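PDB 5ZI1: insecticidal crystal protein Cry7Cal from Bacillus thuringiensis, which is an insecticidal toxin active against the locust Locusta migratoria manilensis and, as a delta endotoxin, probably acts by binding receptors and piercing gut-cell membranes. Local coordinates for residues Glu415-Pro420 and Leu425-His430; Phe218-Thr223 and Ser409-Ile414; Arg377-Asn382 and Leu387-Phe392; Val226-Pro231 and Thr247-Gln252. All coordinates share one frame; numbering follows the deposited sequence.

Helix 208-227 of the N-terminal helical domain comes first and supplies one side of both contact 2 and contact 4. Contact 4 closes a short loop of 15 residues, tying residues 226-231 to the link between strands 245-246 and 252-254. Contact 2 closes a longer one, of 185 residues, by joining the helix to residues 409-414; contacts 4 and 3 both lie within it, in series. Contact 3 is a hairpin at the edge of a middle-domain sheet. Contact 1 follows in the connection that holds 409-414, between strands 404-407 and 430-437, folding its later part on itself. No loops cross. His430 of contact 1 meets Arg251 of contact 4, and Pro420 packs on Ile381 of contact 3.

Contact 1 (Glu415-Pro420 and Leu425-His430); sequences ELLDEP and LEEYGH
Glu415 and Glu427 bring their backbones to 4.8 Å between CA atoms, where Glu415 N gives a hydrogen bond to Glu427 O (2.8 Å) and Glu427 CA leans back on Glu415 O (3.4 Å) in a CA-H...O contact. The side chain of Glu427 carries the rest. CG stands anti to the carbonyl carbon (chi1 -79°), and the extended chain runs past Leu416 and into the bend formed by Leu417 and Pro420, crossing all three side chains at about a right angle. At its end Glu427 OE2 accepts from Leu417 N at 2.6 Å, nearly straight at 166°, from above the carboxylate plane. The same oxygen lies 3.2 Å from Pro420 CA, while CB and CG of Leu417 rest beside the carboxylate. OE1 accepts from Ile421 N, so the two oxygens bind amides four residues apart. Asp424 brings a second carboxylate close to OE1, which may raise the proton affinity of the pair. Around the site, Pro420 and Tyr428 pack on Ile381 of the neighbouring sheet. A buried carboxylate binding backbone amides in this way organises an irregular loop, here the connection between strands 404-407 and 430-437 of the middle domain.

Contact 2 (Phe218-Thr223 and Ser409-Ile414); sequences FRREMT and SDQLPI
One water oxygen is gripped from both segments: it accepts from Arg220 NE at 2.8 Å and donates to Gln411 O at 2.5 Å, lying at the edge of the guanidinium and in its plane. The two side chains meet directly as well, but through a face. Gln411 OE1 sits 3.2 Å from Arg220 NH2 and 3.3 Å from Arg220 CZ, above the guanidinium and offset toward its rim, so that the angle is too poor for a hydrogen bond and the attraction is probably electrostatic. The guanidinium and amide planes are 58° apart, and the side chains cross at about a right angle. Arg220 leaves the helix with CG opposite the backbone N (chi1 179°) and bends at chi3 (76°), which turns the guanidinium across the glutamine. Asp256 serves both residues: its OD1 forms a salt bridge with Arg220 NH1, which also bonds Phe254 O, and its N gives a hydrogen bond to Gln411 OE1. Nearer the helix, Arg220 CD and Leu412 CD2 are in loose contact at 4.5 Å. Helix 208-227, part of the N-terminal helical domain, thus meets the loop after strand 404-407 of the middle domain, while Phe218 and Met222 pack on helices 54-67 and 169-202 and Pro413 touches helix 13-26.

Contact 3 (Arg377-Asn382 and Leu387-Phe392); sequences RLYGIN and LSEDAF
A beta hairpin pairs Arg377-Ile381 with Leu387-Ala391, antiparallel, in the middle domain of the toxin; strand 387-393 is an edge strand of its four-stranded sheet. Leu378 faces Asp390 and Gly380 faces Ser388 as hydrogen-bonded pairs: Leu378 N reaches Asp390 O at 2.7 Å, almost in line with the carbonyl, and Gly380 N reaches Ser388 O at 2.9 Å, with the return bonds completing each pair. Arg377, Tyr379, Ile381, Leu387, Glu389 and Ala391 share one face. There the extended chain of Glu389 lies side by side with Tyr379, its OE2 3.4 Å from Tyr379 CE2, the carboxylate turned 46° from the ring. Its other oxygen, OE1, stays 4.4 Å from Arg377 NE and well out of the guanidinium plane. Bent at chi3 (-53°), Arg377 instead aims NH2 at Tyr379 OH on its own strand, 3.2 Å away and in the guanidinium plane; that hydroxyl also bonds Tyr407 OH. Arg377 CB meets Ala391 CB at 3.7 Å, and near the turn Ile381 CG1 touches Leu387 CD2 at 3.9 Å. Backbone bonds therefore fix the register, while the charges of Arg377 and Glu389 lie near each other with no N-H pointing at OE1 and probably attract weakly.

Contact 4 (Val226-Pro231 and Thr247-Gln252); sequences VLDLLP and TELTRQ
Leu249 lays its two methyls against the other segment, CD1 over Asp228 CG at 3.7 Å and CD2 on Pro231 CG at 3.9 Å, with the leucine and proline side chains crossing at about a right angle. Alongside, the same Asp228 forms a side-on, two-pronged salt bridge with Arg251. Arg251 NE binds Asp228 OD1 and Arg251 NH2 binds Asp228 OD2, each at 2.8 Å, both nearly straight and both in the guanidinium plane. OD2 uses its syn lone pair, and OD1 is met on the syn side. Carboxylate and guanidinium are 16° apart, and two bonds on two oxygens hold them nearly coplanar. The pair bridges two domains of the three-domain Cry fold: Asp228 lies in the type I turn Leu227-Leu230, on the N-terminal helical domain, and Arg251 between the short strands 245-246 and 252-254, in the part of the chain belonging to the middle-domain family. The arginine starts with CG between its backbone N and carbonyl carbon (chi1 82°), then bends at chi2. NH2 also bonds His430 NE2, and an acetate ion, probably from the crystallisation liquor, lies about 4 Å from the arginine side chain. Ile21 and Met25 of helix 13-26 pack on Asp228 and Leu249 respectively.

Contact 1 (Glu415-Pro420 and Leu425-His430)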
loop_
_atom_site.group_PDB
_atom_site.type_symbol
_atom_site.label_atom_id
_atom_site.label_comp_id
_atom_site.label_asym_id
_atom_site.label_seq_id
_atom_site.Cartn_x
_atom_site.Cartn_y
_atom_site.Cartn_z
ATOM N N GLU A 415 -16.527 6.880 -1.397
ATOM C CA GLU A 415 -17.666 7.069 -2.278
ATOM C C GLU A 415 -18.670 5.981 -1.941
ATOM O O GLU A 415 -18.712 4.926 -2.586
ATOM C CB GLU A 415 -17.237 7.027 -3.744
ATOM C CG GLU A 415 -18.338 7.359 -4.726
ATOM C CD GLU A 415 -17.857 7.274 -6.165
ATOM O OE1 GLU A 415 -17.003 8.106 -6.568
ATOM O OE2 GLU A 415 -18.324 6.365 -6.889
ATOM N N LEU A 416 -19.448 6.219 -0.893
ATOM C CA LEU A 416 -20.326 5.180 -0.391
ATOM C C LEU A 416 -21.604 5.087 -1.205
ATOM O O LEU A 416 -22.101 6.074 -1.756
ATOM C CB LEU A 416 -20.670 5.407 1.076
ATOM C CG LEU A 416 -19.518 5.812 1.980
ATOM C CD1 LEU A 416 -20.063 6.158 3.368
ATOM C CD2 LEU A 416 -18.507 4.667 2.034
ATOM N N LEU A 417 -22.105 3.862 -1.301
ATOM C CA LEU A 417 -23.423 3.584 -1.829
ATOM C C LEU A 417 -24.474 4.029 -0.818
ATOM O O LEU A 417 -24.164 4.428 0.307
ATOM C CB LEU A 417 -23.569 2.089 -2.117
ATOM C CG LEU A 417 -22.686 1.467 -3.203
ATOM C CD1 LEU A 417 -23.168 0.063 -3.505
ATOM C CD2 LEU A 417 -22.613 2.329 -4.470
ATOM N N ASP A 418 -25.739 3.950 -1.224
ATOM C CA ASP A 418 -26.803 4.283 -0.288
ATOM C C ASP A 418 -26.981 3.195 0.761
ATOM O O ASP A 418 -27.443 3.477 1.876
ATOM C CB ASP A 418 -28.096 4.548 -1.050
ATOM C CG ASP A 418 -28.336 6.030 -1.260
ATOM O OD1 ASP A 418 -28.420 6.467 -2.433
ATOM O OD2 ASP A 418 -28.435 6.761 -0.246
ATOM N N GLU A 419 -26.599 1.958 0.442
ATOM C CA GLU A 419 -26.563 0.856 1.400
ATOM C C GLU A 419 -25.133 0.325 1.410
ATOM O O GLU A 419 -24.815 -0.649 0.706
ATOM C CB GLU A 419 -27.570 -0.230 1.035
ATOM C CG GLU A 419 -28.993 0.277 0.889
ATOM C CD GLU A 419 -29.887 -0.191 2.024
ATOM O OE1 GLU A 419 -29.350 -0.715 3.024
ATOM O OE2 GLU A 419 -31.125 -0.037 1.918
ATOM N N PRO A 420 -24.237 0.957 2.168
ATOM C CA PRO A 420 -22.816 0.610 2.064
ATOM C C PRO A 420 -22.540 -0.820 2.496
ATOM O O PRO A 420 -23.284 -1.413 3.279
ATOM C CB PRO A 420 -22.140 1.618 2.997
ATOM C CG PRO A 420 -23.068 2.801 2.990
ATOM C CD PRO A 420 -24.443 2.177 2.968
ATOM N N LEU A 425 -13.960 -2.094 -1.560
ATOM C CA LEU A 425 -12.990 -1.064 -1.943
ATOM C C LEU A 425 -13.509 -0.124 -3.006
ATOM O O LEU A 425 -13.025 1.004 -3.093
ATOM C CB LEU A 425 -11.683 -1.658 -2.452
ATOM C CG LEU A 425 -11.134 -2.653 -1.460
ATOM C CD1 LEU A 425 -11.164 -4.074 -2.057
ATOM C CD2 LEU A 425 -9.763 -2.182 -0.992
ATOM N N GLU A 426 -14.463 -0.554 -3.825
ATOM C CA GLU A 426 -15.132 0.388 -4.708
ATOM C C GLU A 426 -15.747 1.535 -3.922
ATOM O O GLU A 426 -15.966 2.611 -4.488
ATOM C CB GLU A 426 -16.204 -0.337 -5.517
ATOM C CG GLU A 426 -16.256 0.057 -6.972
ATOM C CD GLU A 426 -16.706 -1.101 -7.852
ATOM O OE1 GLU A 426 -17.380 -2.010 -7.321
ATOM O OE2 GLU A 426 -16.353 -1.124 -9.060
ATOM N N GLU A 427 -16.007 1.339 -2.627
ATOM C CA GLU A 427 -16.585 2.387 -1.792
ATOM C C GLU A 427 -15.543 3.109 -0.945
ATOM O O GLU A 427 -15.510 4.335 -0.939
ATOM C CB GLU A 427 -17.684 1.805 -0.891
ATOM C CG GLU A 427 -18.993 1.600 -1.622
ATOM C CD GLU A 427 -20.087 1.060 -0.720
ATOM O OE1 GLU A 427 -20.175 -0.175 -0.570
ATOM O OE2 GLU A 427 -20.844 1.876 -0.146
ATOM N N TYR A 428 -14.702 2.374 -0.218
ATOM C CA TYR A 428 -13.674 2.982 0.615
ATOM C C TYR A 428 -12.432 2.106 0.575
ATOM O O TYR A 428 -12.530 0.876 0.600
ATOM C CB TYR A 428 -14.149 3.185 2.062
ATOM C CG TYR A 428 -14.433 1.919 2.856
ATOM C CD1 TYR A 428 -15.625 1.222 2.696
ATOM C CD2 TYR A 428 -13.525 1.453 3.791
ATOM C CE1 TYR A 428 -15.892 0.066 3.432
ATOM C CE2 TYR A 428 -13.769 0.307 4.519
ATOM C CZ TYR A 428 -14.957 -0.388 4.344
ATOM O OH TYR A 428 -15.191 -1.536 5.087
ATOM N N GLY A 429 -11.264 2.742 0.501
ATOM C CA GLY A 429 -10.038 1.989 0.284
ATOM C C GLY A 429 -9.208 1.795 1.531
ATOM O O GLY A 429 -8.274 0.990 1.537
ATOM N N HIS A 430 -9.552 2.506 2.606
ATOM C CA HIS A 430 -8.716 2.524 3.795
ATOM C C HIS A 430 -9.580 2.467 5.048
ATOM O O HIS A 430 -10.753 2.856 5.048
ATOM C CB HIS A 430 -7.807 3.771 3.806
ATOM C CG HIS A 430 -6.706 3.733 2.777
ATOM N ND1 HIS A 430 -6.887 4.153 1.472
ATOM C CD2 HIS A 430 -5.419 3.314 2.861
ATOM C CE1 HIS A 430 -5.757 4.001 0.802
ATOM N NE2 HIS A 430 -4.851 3.493 1.621
#

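Contact 2 (Phe218-Thr223 and Ser409-Ile414)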
loop_
_atom_site.group_PDB
_atom_site.type_symbol
_atom_site.label_atom_id
_atom_site.label_comp_id
_atom_site.label_asym_id
_atom_site.label_seq_id
_atom_site.Cartn_x
_atom_site.Cartn_y
_atom_site.Cartn_z
ATOM N N PHE A 218 4.068 13.394 0.890
ATOM C CA PHE A 218 4.642 12.732 -0.267
ATOM C C PHE A 218 4.590 11.223 -0.093
ATOM O O PHE A 218 4.126 10.498 -0.981
ATOM C CB PHE A 218 6.067 13.222 -0.456
ATOM C CG PHE A 218 6.804 12.559 -1.562
ATOM C CD1 PHE A 218 6.729 13.040 -2.851
ATOM C CD2 PHE A 218 7.628 11.473 -1.304
ATOM C CE1 PHE A 218 7.446 12.435 -3.868
ATOM C CE2 PHE A 218 8.338 10.874 -2.311
ATOM C CZ PHE A 218 8.251 11.351 -3.596
ATOM N N ARG A 219 5.016 10.736 1.075
ATOM C CA ARG A 219 4.931 9.307 1.355
ATOM C C ARG A 219 3.502 8.796 1.192
ATOM O O ARG A 219 3.269 7.776 0.535
ATOM C CB ARG A 219 5.452 9.022 2.762
ATOM C CG ARG A 219 5.034 7.674 3.329
ATOM C CD ARG A 219 5.866 7.327 4.569
ATOM N NE ARG A 219 5.758 8.367 5.589
ATOM C CZ ARG A 219 6.631 8.535 6.587
ATOM N NH1 ARG A 219 7.694 7.714 6.702
ATOM N NH2 ARG A 219 6.451 9.533 7.467
ATOM N N ARG A 220 2.525 9.511 1.757
ATOM C CA ARG A 220 1.152 9.013 1.725
ATOM C C ARG A 220 0.624 8.961 0.304
ATOM O O ARG A 220 0.140 7.919 -0.148
ATOM C CB ARG A 220 0.239 9.882 2.584
ATOM C CG ARG A 220 -1.189 9.404 2.553
ATOM C CD ARG A 220 -2.075 10.222 3.482
ATOM N NE ARG A 220 -2.390 11.524 2.898
ATOM C CZ ARG A 220 -1.860 12.674 3.303
ATOM N NH1 ARG A 220 -0.988 12.696 4.309
ATOM N NH2 ARG A 220 -2.214 13.802 2.704
ATOM N N GLU A 221 0.732 10.069 -0.427
ATOM C CA GLU A 221 0.173 10.115 -1.775
ATOM C C GLU A 221 0.945 9.219 -2.749
ATOM O O GLU A 221 0.328 8.557 -3.592
ATOM C CB GLU A 221 0.132 11.557 -2.267
ATOM C CG GLU A 221 -0.882 12.448 -1.472
ATOM C CD GLU A 221 -1.192 13.744 -2.192
ATOM O OE1 GLU A 221 -0.764 13.878 -3.359
ATOM O OE2 GLU A 221 -1.860 14.636 -1.606
ATOM N N MET A 222 2.284 9.181 -2.658
ATOM C CA MET A 222 3.069 8.381 -3.608
ATOM C C MET A 222 3.012 6.893 -3.310
ATOM O O MET A 222 3.245 6.082 -4.215
ATOM C CB MET A 222 4.531 8.829 -3.644
ATOM C CG MET A 222 4.684 10.271 -4.048
ATOM S SD MET A 222 3.993 10.571 -5.683
ATOM C CE MET A 222 5.313 9.839 -6.689
ATOM N N THR A 223 2.728 6.525 -2.060
ATOM C CA THR A 223 2.349 5.151 -1.767
ATOM C C THR A 223 1.145 4.748 -2.604
ATOM O O THR A 223 1.151 3.694 -3.264
ATOM C CB THR A 223 2.064 5.020 -0.271
ATOM O OG1 THR A 223 3.284 5.251 0.449
ATOM C CG2 THR A 223 1.515 3.642 0.087
ATOM N N SER A 409 -11.722 11.933 4.752
ATOM C CA SER A 409 -12.055 11.630 3.372
ATOM C C SER A 409 -11.620 12.710 2.411
ATOM O O SER A 409 -11.797 12.536 1.204
ATOM C CB SER A 409 -13.557 11.409 3.230
ATOM O OG SER A 409 -14.279 12.553 3.685
ATOM N N ASP A 410 -11.087 13.829 2.899
ATOM C CA ASP A 410 -10.530 14.813 1.983
ATOM C C ASP A 410 -9.087 14.510 1.600
ATOM O O ASP A 410 -8.605 15.059 0.605
ATOM C CB ASP A 410 -10.627 16.207 2.583
ATOM C CG ASP A 410 -11.999 16.805 2.388
ATOM O OD1 ASP A 410 -12.428 16.927 1.217
ATOM O OD2 ASP A 410 -12.665 17.103 3.403
ATOM N N GLN A 411 -8.386 13.677 2.372
ATOM C CA GLN A 411 -7.095 13.143 1.964
ATOM C C GLN A 411 -7.202 11.722 1.434
ATOM O O GLN A 411 -6.445 11.351 0.530
ATOM C CB GLN A 411 -6.107 13.180 3.134
ATOM C CG GLN A 411 -5.715 14.585 3.560
ATOM C CD GLN A 411 -5.153 14.637 4.969
ATOM O OE1 GLN A 411 -4.167 13.965 5.288
ATOM N NE2 GLN A 411 -5.788 15.443 5.835
ATOM N N LEU A 412 -8.144 10.936 1.964
ATOM C CA LEU A 412 -8.384 9.552 1.564
ATOM C C LEU A 412 -9.853 9.434 1.182
ATOM O O LEU A 412 -10.696 9.077 2.013
ATOM C CB LEU A 412 -8.029 8.582 2.686
ATOM C CG LEU A 412 -6.582 8.512 3.163
ATOM C CD1 LEU A 412 -6.530 7.691 4.427
ATOM C CD2 LEU A 412 -5.637 7.931 2.072
ATOM N N PRO A 413 -10.192 9.719 -0.067
ATOM C CA PRO A 413 -11.604 9.849 -0.435
ATOM C C PRO A 413 -12.361 8.536 -0.392
ATOM O O PRO A 413 -11.807 7.444 -0.547
ATOM C CB PRO A 413 -11.550 10.412 -1.859
ATOM C CG PRO A 413 -10.194 10.048 -2.354
ATOM C CD PRO A 413 -9.299 10.117 -1.161
ATOM N N ILE A 414 -13.658 8.663 -0.140
ATOM C CA ILE A 414 -14.581 7.545 -0.154
ATOM C C ILE A 414 -15.677 7.866 -1.158
ATOM O O ILE A 414 -15.763 8.968 -1.697
ATOM C CB ILE A 414 -15.177 7.264 1.231
ATOM C CG1 ILE A 414 -16.055 8.448 1.670
ATOM C CG2 ILE A 414 -14.073 6.987 2.227
ATOM C CD1 ILE A 414 -16.580 8.309 3.054
HETATM O O HOH W 1 -3.949 11.641 0.570
#

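Contact 3 (Arg377-Asn382 and Leu387-Phe392)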
loop_
_atom_site.group_PDB
_atom_site.type_symbol
_atom_site.label_atom_id
_atom_site.label_comp_id
_atom_site.label_asym_id
_atom_site.label_seq_id
_atom_site.Cartn_x
_atom_site.Cartn_y
_atom_site.Cartn_z
ATOM N N ARG A 377 -14.868 12.581 15.629
ATOM C CA ARG A 377 -16.002 11.727 15.295
ATOM C C ARG A 377 -15.543 10.644 14.319
ATOM O O ARG A 377 -14.918 10.951 13.297
ATOM C CB ARG A 377 -17.122 12.580 14.687
ATOM C CG ARG A 377 -18.395 11.866 14.294
ATOM C CD ARG A 377 -19.250 12.782 13.433
ATOM N NE ARG A 377 -19.462 14.060 14.095
ATOM C CZ ARG A 377 -19.472 15.241 13.479
ATOM N NH1 ARG A 377 -19.684 16.340 14.188
ATOM N NH2 ARG A 377 -19.271 15.331 12.169
ATOM N N LEU A 378 -15.855 9.389 14.630
ATOM C CA LEU A 378 -15.501 8.259 13.782
ATOM C C LEU A 378 -16.736 7.713 13.083
ATOM O O LEU A 378 -17.807 7.602 13.691
ATOM C CB LEU A 378 -14.846 7.128 14.582
ATOM C CG LEU A 378 -13.667 7.377 15.522
ATOM C CD1 LEU A 378 -12.939 6.062 15.761
ATOM C CD2 LEU A 378 -12.738 8.417 14.972
ATOM N N TYR A 379 -16.573 7.359 11.811
ATOM C CA TYR A 379 -17.606 6.713 11.008
ATOM C C TYR A 379 -17.180 5.279 10.714
ATOM O O TYR A 379 -16.111 5.054 10.122
ATOM C CB TYR A 379 -17.834 7.457 9.696
ATOM C CG TYR A 379 -18.266 8.901 9.811
ATOM C CD1 TYR A 379 -17.361 9.894 10.187
ATOM C CD2 TYR A 379 -19.563 9.284 9.488
ATOM C CE1 TYR A 379 -17.744 11.224 10.265
ATOM C CE2 TYR A 379 -19.960 10.624 9.566
ATOM C CZ TYR A 379 -19.048 11.588 9.956
ATOM O OH TYR A 379 -19.430 12.921 10.034
ATOM N N GLY A 380 -18.034 4.318 11.077
ATOM C CA GLY A 380 -17.680 2.920 10.989
ATOM C C GLY A 380 -18.742 2.091 10.291
ATOM O O GLY A 380 -19.888 2.505 10.130
ATOM N N ILE A 381 -18.335 0.893 9.878
ATOM C CA ILE A 381 -19.251 -0.077 9.286
ATOM C C ILE A 381 -18.766 -1.456 9.677
ATOM O O ILE A 381 -17.564 -1.731 9.635
ATOM C CB ILE A 381 -19.344 0.076 7.749
ATOM C CG1 ILE A 381 -20.436 -0.842 7.188
ATOM C CG2 ILE A 381 -17.962 -0.167 7.059
ATOM C CD1 ILE A 381 -20.678 -0.712 5.685
ATOM N N ASN A 382 -19.677 -2.325 10.075
ATOM C CA ASN A 382 -19.238 -3.630 10.553
ATOM C C ASN A 382 -19.587 -4.713 9.541
ATOM O O ASN A 382 -20.210 -4.455 8.508
ATOM C CB ASN A 382 -19.808 -3.940 11.950
ATOM C CG ASN A 382 -21.302 -4.309 11.953
ATOM O OD1 ASN A 382 -21.959 -4.424 10.912
ATOM N ND2 ASN A 382 -21.837 -4.505 13.158
ATOM N N LEU A 387 -24.030 0.730 9.519
ATOM C CA LEU A 387 -23.279 1.943 9.811
ATOM C C LEU A 387 -23.340 2.276 11.296
ATOM O O LEU A 387 -24.375 2.110 11.951
ATOM C CB LEU A 387 -23.825 3.116 9.006
ATOM C CG LEU A 387 -23.736 2.940 7.497
ATOM C CD1 LEU A 387 -24.202 4.198 6.806
ATOM C CD2 LEU A 387 -22.300 2.612 7.100
ATOM N N SER A 388 -22.215 2.737 11.827
ATOM C CA SER A 388 -22.140 3.220 13.193
ATOM C C SER A 388 -21.365 4.530 13.211
ATOM O O SER A 388 -20.638 4.873 12.275
ATOM C CB SER A 388 -21.487 2.199 14.122
ATOM O OG SER A 388 -20.120 2.037 13.786
ATOM N N GLU A 389 -21.557 5.268 14.291
ATOM C CA GLU A 389 -20.928 6.558 14.498
ATOM C C GLU A 389 -20.571 6.660 15.969
ATOM O O GLU A 389 -21.277 6.129 16.829
ATOM C CB GLU A 389 -21.863 7.701 14.090
ATOM C CG GLU A 389 -21.172 8.950 13.596
ATOM C CD GLU A 389 -22.029 9.733 12.616
ATOM O OE1 GLU A 389 -22.360 10.903 12.915
ATOM O OE2 GLU A 389 -22.374 9.182 11.542
ATOM N N ASP A 390 -19.459 7.315 16.257
ATOM C CA ASP A 390 -19.150 7.602 17.647
ATOM C C ASP A 390 -18.242 8.826 17.714
ATOM O O ASP A 390 -17.462 9.096 16.792
ATOM C CB ASP A 390 -18.526 6.392 18.346
ATOM C CG ASP A 390 -18.522 6.553 19.854
ATOM O OD1 ASP A 390 -19.210 7.479 20.325
ATOM O OD2 ASP A 390 -17.856 5.779 20.571
ATOM N N ALA A 391 -18.356 9.565 18.812
ATOM C CA ALA A 391 -17.689 10.856 18.896
ATOM C C ALA A 391 -17.533 11.259 20.354
ATOM O O ALA A 391 -18.104 10.652 21.261
ATOM C CB ALA A 391 -18.452 11.930 18.119
ATOM N N PHE A 392 -16.687 12.256 20.561
ATOM C CA PHE A 392 -16.638 13.015 21.797
ATOM C C PHE A 392 -16.558 14.482 21.422
ATOM O O PHE A 392 -15.936 14.846 20.417
ATOM C CB PHE A 392 -15.454 12.630 22.722
ATOM C CG PHE A 392 -14.081 12.858 22.124
ATOM C CD1 PHE A 392 -13.502 14.121 22.109
ATOM C CD2 PHE A 392 -13.348 11.790 21.639
ATOM C CE1 PHE A 392 -12.235 14.331 21.575
ATOM C CE2 PHE A 392 -12.073 11.984 21.102
ATOM C CZ PHE A 392 -11.520 13.254 21.067
#

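Contact 4 (Val226-Pro231 and Thr247-Gln252)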
loop_
_atom_site.group_PDB
_atom_site.type_symbol
_atom_site.label_atom_id
_atom_site.label_comp_id
_atom_site.label_asym_id
_atom_site.label_seq_id
_atom_site.Cartn_x
_atom_site.Cartn_y
_atom_site.Cartn_z
ATOM N N VAL A 226 2.160 5.391 -6.610
ATOM C CA VAL A 226 3.240 4.608 -7.195
ATOM C C VAL A 226 3.465 3.266 -6.502
ATOM O O VAL A 226 3.391 2.227 -7.157
ATOM C CB VAL A 226 4.538 5.425 -7.226
ATOM C CG1 VAL A 226 5.694 4.562 -7.795
ATOM C CG2 VAL A 226 4.321 6.663 -8.059
ATOM N N LEU A 227 3.748 3.267 -5.191
ATOM C CA LEU A 227 4.225 2.037 -4.555
ATOM C C LEU A 227 3.189 0.918 -4.625
ATOM O O LEU A 227 3.545 -0.257 -4.818
ATOM C CB LEU A 227 4.608 2.280 -3.099
ATOM C CG LEU A 227 5.613 3.370 -2.796
ATOM C CD1 LEU A 227 5.991 3.340 -1.300
ATOM C CD2 LEU A 227 6.834 3.225 -3.722
ATOM N N ASP A 228 1.905 1.261 -4.465
ATOM C CA ASP A 228 0.854 0.252 -4.484
ATOM C C ASP A 228 0.760 -0.453 -5.831
ATOM O O ASP A 228 0.152 -1.521 -5.917
ATOM C CB ASP A 228 -0.498 0.888 -4.113
ATOM C CG ASP A 228 -0.587 1.268 -2.630
ATOM O OD1 ASP A 228 0.257 0.799 -1.828
ATOM O OD2 ASP A 228 -1.517 2.028 -2.246
ATOM N N LEU A 229 1.331 0.128 -6.886
ATOM C CA LEU A 229 1.419 -0.560 -8.172
ATOM C C LEU A 229 2.440 -1.692 -8.150
ATOM O O LEU A 229 2.247 -2.693 -8.840
ATOM C CB LEU A 229 1.810 0.416 -9.279
ATOM C CG LEU A 229 0.795 1.415 -9.823
ATOM C CD1 LEU A 229 1.506 2.257 -10.895
ATOM C CD2 LEU A 229 -0.441 0.720 -10.389
ATOM N N LEU A 230 3.529 -1.551 -7.381
ATOM C CA LEU A 230 4.709 -2.410 -7.531
ATOM C C LEU A 230 4.484 -3.866 -7.129
ATOM O O LEU A 230 5.085 -4.755 -7.743
ATOM C CB LEU A 230 5.897 -1.839 -6.748
ATOM C CG LEU A 230 6.300 -0.418 -7.165
ATOM C CD1 LEU A 230 7.488 0.091 -6.375
ATOM C CD2 LEU A 230 6.585 -0.339 -8.655
ATOM N N PRO A 231 3.641 -4.179 -6.136
ATOM C CA PRO A 231 3.368 -5.605 -5.861
ATOM C C PRO A 231 2.687 -6.319 -7.016
ATOM O O PRO A 231 2.800 -7.541 -7.128
ATOM C CB PRO A 231 2.470 -5.567 -4.620
ATOM C CG PRO A 231 2.713 -4.227 -4.006
ATOM C CD PRO A 231 3.028 -3.299 -5.121
ATOM N N THR A 247 -4.348 -10.650 -3.487
ATOM C CA THR A 247 -3.240 -9.965 -2.844
ATOM C C THR A 247 -3.726 -8.909 -1.861
ATOM O O THR A 247 -4.878 -8.446 -1.909
ATOM C CB THR A 247 -2.358 -9.330 -3.894
ATOM O OG1 THR A 247 -3.149 -8.381 -4.617
ATOM C CG2 THR A 247 -1.886 -10.401 -4.867
ATOM N N GLU A 248 -2.822 -8.530 -0.949
ATOM C CA GLU A 248 -3.121 -7.540 0.078
ATOM C C GLU A 248 -1.973 -6.545 0.184
ATOM O O GLU A 248 -0.806 -6.928 0.073
ATOM C CB GLU A 248 -3.343 -8.191 1.451
ATOM C CG GLU A 248 -4.151 -9.480 1.435
ATOM C CD GLU A 248 -4.534 -9.930 2.855
ATOM O OE1 GLU A 248 -3.638 -9.932 3.743
ATOM O OE2 GLU A 248 -5.731 -10.256 3.083
ATOM N N LEU A 249 -2.321 -5.274 0.419
ATOM C CA LEU A 249 -1.373 -4.205 0.724
ATOM C C LEU A 249 -1.391 -3.960 2.229
ATOM O O LEU A 249 -2.338 -3.364 2.749
ATOM C CB LEU A 249 -1.756 -2.919 -0.004
ATOM C CG LEU A 249 -1.953 -2.966 -1.506
ATOM C CD1 LEU A 249 -2.683 -1.709 -1.976
ATOM C CD2 LEU A 249 -0.592 -3.123 -2.208
ATOM N N THR A 250 -0.343 -4.367 2.924
ATOM C CA THR A 250 -0.314 -4.280 4.377
ATOM C C THR A 250 0.311 -2.997 4.900
ATOM O O THR A 250 0.466 -2.861 6.115
ATOM C CB THR A 250 0.463 -5.464 4.943
ATOM O OG1 THR A 250 1.797 -5.420 4.434
ATOM C CG2 THR A 250 -0.193 -6.776 4.547
ATOM N N ARG A 251 0.723 -2.088 4.027
ATOM C CA ARG A 251 1.432 -0.899 4.478
ATOM C C ARG A 251 0.473 0.068 5.173
ATOM O O ARG A 251 -0.697 0.185 4.803
ATOM C CB ARG A 251 2.126 -0.213 3.301
ATOM C CG ARG A 251 1.271 0.709 2.442
ATOM C CD ARG A 251 0.190 -0.035 1.702
ATOM N NE ARG A 251 -0.651 0.813 0.849
ATOM C CZ ARG A 251 -1.659 1.580 1.275
ATOM N NH1 ARG A 251 -1.964 1.656 2.570
ATOM N NH2 ARG A 251 -2.353 2.285 0.393
ATOM N N GLN A 252 0.978 0.762 6.186
ATOM C CA GLN A 252 0.209 1.744 6.941
ATOM C C GLN A 252 0.653 3.149 6.551
ATOM O O GLN A 252 1.849 3.452 6.574
ATOM C CB GLN A 252 0.406 1.521 8.445
ATOM C CG GLN A 252 -0.309 2.522 9.383
ATOM C CD GLN A 252 -0.098 2.149 10.849
ATOM O OE1 GLN A 252 -1.010 1.660 11.514
ATOM N NE2 GLN A 252 1.120 2.348 11.344
#